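Local coordinates for protein monovalent Na+/H+ antiporter subunit F (Dietzia sp. DQ12-45-1b, PDB 7D3U) that is a small membrane-embedded subunit of the six-chain Mrp complex, which probably exchanges sodium ions for protons across the cell membrane, at residues M1-V11 and A41-R52. Numbering follows the deposited sequence.
Sequences MIVVDIAIVLV and AFIALLALVGVR
Val4, Ile8 and Val11 face Leu48, Leu45 and Ala41 where segment 2-11 of helix 2-23 runs antiparallel to segment 41-52 of helix 30-52, the segment axes 155° apart in direction and 9.8 Å apart at their closest. This is the first antiparallel pair of a small helical membrane subunit, joined by knobs-into-holes packing, and no hydrogen bond crosses it. Leu48 is one knob, seated among Val4, Ala7, Ile8 and Val11; its CG lies anti to the carbonyl carbon (chi1 -66°), and CD1 reaches Ala7 CB at 3.7 Å. Ile8 slides past Leu48 in the opposite direction, bringing Ile8 CG1 to 3.5 Å from Leu48 CB, while its CG2 meets Leu45 CD2, the two side chains crossing at about a right angle. Val11 is the reciprocal knob, set among Ala41, Ala44, Leu45 and Leu48. Its CG1 rests 3.8 Å from Leu45 CG and also touches Ala41. Nearer the N-terminus, Val4 points its two methyls at the Leu48-Val51 turn: CG1 lies by the carbonyl oxygen of Leu48 and CG2 packs on Val51 CG1 at 3.7 Å. Subunit G covers this side, with its Leu60 on Val4 and its His61 on Val51. The extended Arg52 side chain sends NE into a salt bridge with Glu601 of subunit A, and a bound dodecyl maltoside lies close by. Asp5 adds an opposite charge at longer range, its OD2 4.5 Å from Arg52 NH2 and well out of the guanidinium plane, too far for a salt bridge. At the chain start, Met1 bends at chi3 (65°) and lays SD 3.7 Å from Arg52 CA.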
loop_
_atom_site.group_PDB
_atom_site.type_symbol
_atom_site.label_atom_id
_atom_site.label_comp_id
_atom_site.label_asym_id
_atom_site.label_seq_id
_atom_site.Cartn_x
_atom_site.Cartn_y
_atom_site.Cartn_z
ATOM N N MET D 1 3.744 -24.369 -50.830
ATOM C CA MET D 1 4.958 -24.121 -50.066
ATOM C C MET D 1 5.261 -25.286 -49.131
ATOM O O MET D 1 5.638 -25.085 -47.979
ATOM C CB MET D 1 4.832 -22.821 -49.270
ATOM C CG MET D 1 3.542 -22.696 -48.478
ATOM S SD MET D 1 3.388 -21.101 -47.653
ATOM C CE MET D 1 3.277 -19.998 -49.059
ATOM N N ILE D 2 5.095 -26.508 -49.642
ATOM C CA ILE D 2 5.361 -27.699 -48.840
ATOM C C ILE D 2 6.825 -27.760 -48.430
ATOM O O ILE D 2 7.156 -28.243 -47.338
ATOM C CB ILE D 2 4.929 -28.959 -49.616
ATOM C CG1 ILE D 2 5.057 -30.210 -48.744
ATOM C CG2 ILE D 2 5.736 -29.100 -50.898
ATOM C CD1 ILE D 2 4.371 -31.429 -49.314
ATOM N N VAL D 3 7.722 -27.256 -49.281
ATOM C CA VAL D 3 9.143 -27.252 -48.949
ATOM C C VAL D 3 9.397 -26.393 -47.717
ATOM O O VAL D 3 10.228 -26.731 -46.865
ATOM C CB VAL D 3 9.971 -26.779 -50.158
ATOM C CG1 VAL D 3 9.415 -25.477 -50.713
ATOM C CG2 VAL D 3 11.426 -26.612 -49.774
ATOM N N VAL D 4 8.661 -25.289 -47.584
ATOM C CA VAL D 4 8.847 -24.425 -46.425
ATOM C C VAL D 4 8.352 -25.108 -45.159
ATOM O O VAL D 4 8.978 -24.994 -44.100
ATOM C CB VAL D 4 8.164 -23.068 -46.655
ATOM C CG1 VAL D 4 8.245 -22.205 -45.411
ATOM C CG2 VAL D 4 8.824 -22.365 -47.811
ATOM N N ASP D 5 7.237 -25.839 -45.241
ATOM C CA ASP D 5 6.770 -26.577 -44.068
ATOM C C ASP D 5 7.757 -27.670 -43.674
ATOM O O ASP D 5 8.000 -27.898 -42.481
ATOM C CB ASP D 5 5.385 -27.172 -44.325
ATOM C CG ASP D 5 4.814 -27.866 -43.105
ATOM O OD1 ASP D 5 5.482 -27.870 -42.053
ATOM O OD2 ASP D 5 3.685 -28.397 -43.194
ATOM N N ILE D 6 8.343 -28.352 -44.664
ATOM C CA ILE D 6 9.351 -29.363 -44.361
ATOM C C ILE D 6 10.555 -28.726 -43.679
ATOM O O ILE D 6 11.075 -29.250 -42.684
ATOM C CB ILE D 6 9.759 -30.107 -45.642
ATOM C CG1 ILE D 6 8.583 -30.920 -46.182
ATOM C CG2 ILE D 6 10.949 -31.014 -45.379
ATOM C CD1 ILE D 6 8.950 -31.831 -47.330
ATOM N N ALA D 7 11.012 -27.584 -44.195
ATOM C CA ALA D 7 12.153 -26.906 -43.594
ATOM C C ALA D 7 11.827 -26.420 -42.187
ATOM O O ALA D 7 12.682 -26.462 -41.296
ATOM C CB ALA D 7 12.596 -25.741 -44.477
ATOM N N ILE D 8 10.593 -25.965 -41.966
ATOM C CA ILE D 8 10.191 -25.511 -40.639
ATOM C C ILE D 8 10.195 -26.671 -39.655
ATOM O O ILE D 8 10.688 -26.543 -38.530
ATOM C CB ILE D 8 8.811 -24.833 -40.698
ATOM C CG1 ILE D 8 8.922 -23.453 -41.336
ATOM C CG2 ILE D 8 8.212 -24.709 -39.309
ATOM C CD1 ILE D 8 7.621 -22.695 -41.366
ATOM N N VAL D 9 9.654 -27.819 -40.061
ATOM C CA VAL D 9 9.632 -28.972 -39.168
ATOM C C VAL D 9 11.050 -29.455 -38.886
ATOM O O VAL D 9 11.374 -29.846 -37.758
ATOM C CB VAL D 9 8.750 -30.086 -39.761
ATOM C CG1 VAL D 9 9.070 -31.423 -39.123
ATOM C CG2 VAL D 9 7.284 -29.745 -39.574
ATOM N N LEU D 10 11.929 -29.400 -39.889
ATOM C CA LEU D 10 13.308 -29.828 -39.674
ATOM C C LEU D 10 14.040 -28.885 -38.725
ATOM O O LEU D 10 14.766 -29.336 -37.831
ATOM C CB LEU D 10 14.042 -29.927 -41.008
ATOM C CG LEU D 10 13.664 -31.124 -41.879
ATOM C CD1 LEU D 10 14.545 -31.189 -43.114
ATOM C CD2 LEU D 10 13.753 -32.415 -41.082
ATOM N N VAL D 11 13.857 -27.573 -38.895
ATOM C CA VAL D 11 14.489 -26.617 -37.992
ATOM C C VAL D 11 13.920 -26.747 -36.586
ATOM O O VAL D 11 14.650 -26.605 -35.602
ATOM C CB VAL D 11 14.339 -25.184 -38.535
ATOM C CG1 VAL D 11 14.842 -24.177 -37.522
ATOM C CG2 VAL D 11 15.102 -25.034 -39.833
ATOM N N ALA D 41 18.719 -20.913 -35.033
ATOM C CA ALA D 41 17.552 -21.652 -35.504
ATOM C C ALA D 41 16.280 -20.822 -35.392
ATOM O O ALA D 41 15.378 -20.954 -36.223
ATOM C CB ALA D 41 17.405 -22.957 -34.725
ATOM N N PHE D 42 16.191 -19.954 -34.383
ATOM C CA PHE D 42 15.025 -19.090 -34.252
ATOM C C PHE D 42 15.005 -18.014 -35.325
ATOM O O PHE D 42 13.931 -17.641 -35.801
ATOM C CB PHE D 42 14.986 -18.453 -32.865
ATOM C CG PHE D 42 14.208 -19.247 -31.859
ATOM C CD1 PHE D 42 12.838 -19.368 -31.971
ATOM C CD2 PHE D 42 14.843 -19.864 -30.799
ATOM C CE1 PHE D 42 12.118 -20.095 -31.048
ATOM C CE2 PHE D 42 14.130 -20.592 -29.876
ATOM C CZ PHE D 42 12.765 -20.708 -30.000
ATOM N N ILE D 43 16.172 -17.504 -35.718
ATOM C CA ILE D 43 16.213 -16.595 -36.863
ATOM C C ILE D 43 15.757 -17.316 -38.127
ATOM O O ILE D 43 14.995 -16.770 -38.940
ATOM C CB ILE D 43 17.620 -15.997 -37.028
ATOM C CG1 ILE D 43 18.060 -15.309 -35.740
ATOM C CG2 ILE D 43 17.644 -15.012 -38.177
ATOM C CD1 ILE D 43 19.447 -14.728 -35.814
ATOM N N ALA D 44 16.217 -18.557 -38.312
ATOM C CA ALA D 44 15.767 -19.344 -39.458
ATOM C C ALA D 44 14.258 -19.542 -39.431
ATOM O O ALA D 44 13.592 -19.461 -40.472
ATOM C CB ALA D 44 16.480 -20.694 -39.481
ATOM N N LEU D 45 13.702 -19.808 -38.250
ATOM C CA LEU D 45 12.262 -19.992 -38.135
ATOM C C LEU D 45 11.516 -18.696 -38.411
ATOM O O LEU D 45 10.437 -18.716 -39.004
ATOM C CB LEU D 45 11.905 -20.530 -36.752
ATOM C CG LEU D 45 11.781 -22.047 -36.664
ATOM C CD1 LEU D 45 10.978 -22.425 -35.446
ATOM C CD2 LEU D 45 11.136 -22.600 -37.919
ATOM N N LEU D 46 12.071 -17.561 -37.981
ATOM C CA LEU D 46 11.484 -16.272 -38.328
ATOM C C LEU D 46 11.387 -16.116 -39.837
ATOM O O LEU D 46 10.330 -15.759 -40.373
ATOM C CB LEU D 46 12.310 -15.136 -37.728
ATOM C CG LEU D 46 12.031 -14.746 -36.279
ATOM C CD1 LEU D 46 12.869 -13.545 -35.882
ATOM C CD2 LEU D 46 10.559 -14.450 -36.092
ATOM N N ALA D 47 12.483 -16.397 -40.542
ATOM C CA ALA D 47 12.479 -16.272 -41.998
ATOM C C ALA D 47 11.453 -17.205 -42.634
ATOM O O ALA D 47 10.640 -16.787 -43.469
ATOM C CB ALA D 47 13.873 -16.556 -42.550
ATOM N N LEU D 48 11.474 -18.479 -42.245
ATOM C CA LEU D 48 10.589 -19.455 -42.873
ATOM C C LEU D 48 9.124 -19.167 -42.562
ATOM O O LEU D 48 8.254 -19.349 -43.422
ATOM C CB LEU D 48 10.975 -20.861 -42.429
ATOM C CG LEU D 48 12.350 -21.324 -42.904
ATOM C CD1 LEU D 48 12.646 -22.725 -42.412
ATOM C CD2 LEU D 48 12.427 -21.260 -44.417
ATOM N N VAL D 49 8.827 -18.716 -41.342
ATOM C CA VAL D 49 7.458 -18.364 -40.993
ATOM C C VAL D 49 7.007 -17.148 -41.787
ATOM O O VAL D 49 5.908 -17.137 -42.354
ATOM C CB VAL D 49 7.339 -18.135 -39.477
ATOM C CG1 VAL D 49 6.209 -17.173 -39.169
ATOM C CG2 VAL D 49 7.127 -19.457 -38.763
ATOM N N GLY D 50 7.849 -16.113 -41.860
ATOM C CA GLY D 50 7.543 -14.981 -42.711
ATOM C C GLY D 50 7.321 -15.365 -44.154
ATOM O O GLY D 50 6.603 -14.662 -44.872
ATOM N N VAL D 51 7.928 -16.463 -44.601
ATOM C CA VAL D 51 7.589 -17.001 -45.914
ATOM C C VAL D 51 6.189 -17.604 -45.894
ATOM O O VAL D 51 5.372 -17.340 -46.784
ATOM C CB VAL D 51 8.634 -18.033 -46.367
ATOM C CG1 VAL D 51 8.131 -18.768 -47.588
ATOM C CG2 VAL D 51 9.940 -17.352 -46.669
ATOM N N ARG D 52 5.891 -18.424 -44.884
ATOM C CA ARG D 52 4.589 -19.081 -44.803
ATOM C C ARG D 52 3.457 -18.066 -44.717
ATOM O O ARG D 52 2.610 -18.000 -45.613
ATOM C CB ARG D 52 4.531 -20.035 -43.611
ATOM C CG ARG D 52 3.246 -20.839 -43.541
ATOM C CD ARG D 52 3.269 -21.839 -42.404
ATOM N NE ARG D 52 2.024 -22.594 -42.325
ATOM C CZ ARG D 52 1.751 -23.667 -43.061
ATOM N NH1 ARG D 52 0.590 -24.289 -42.918
ATOM N NH2 ARG D 52 2.635 -24.114 -43.939
#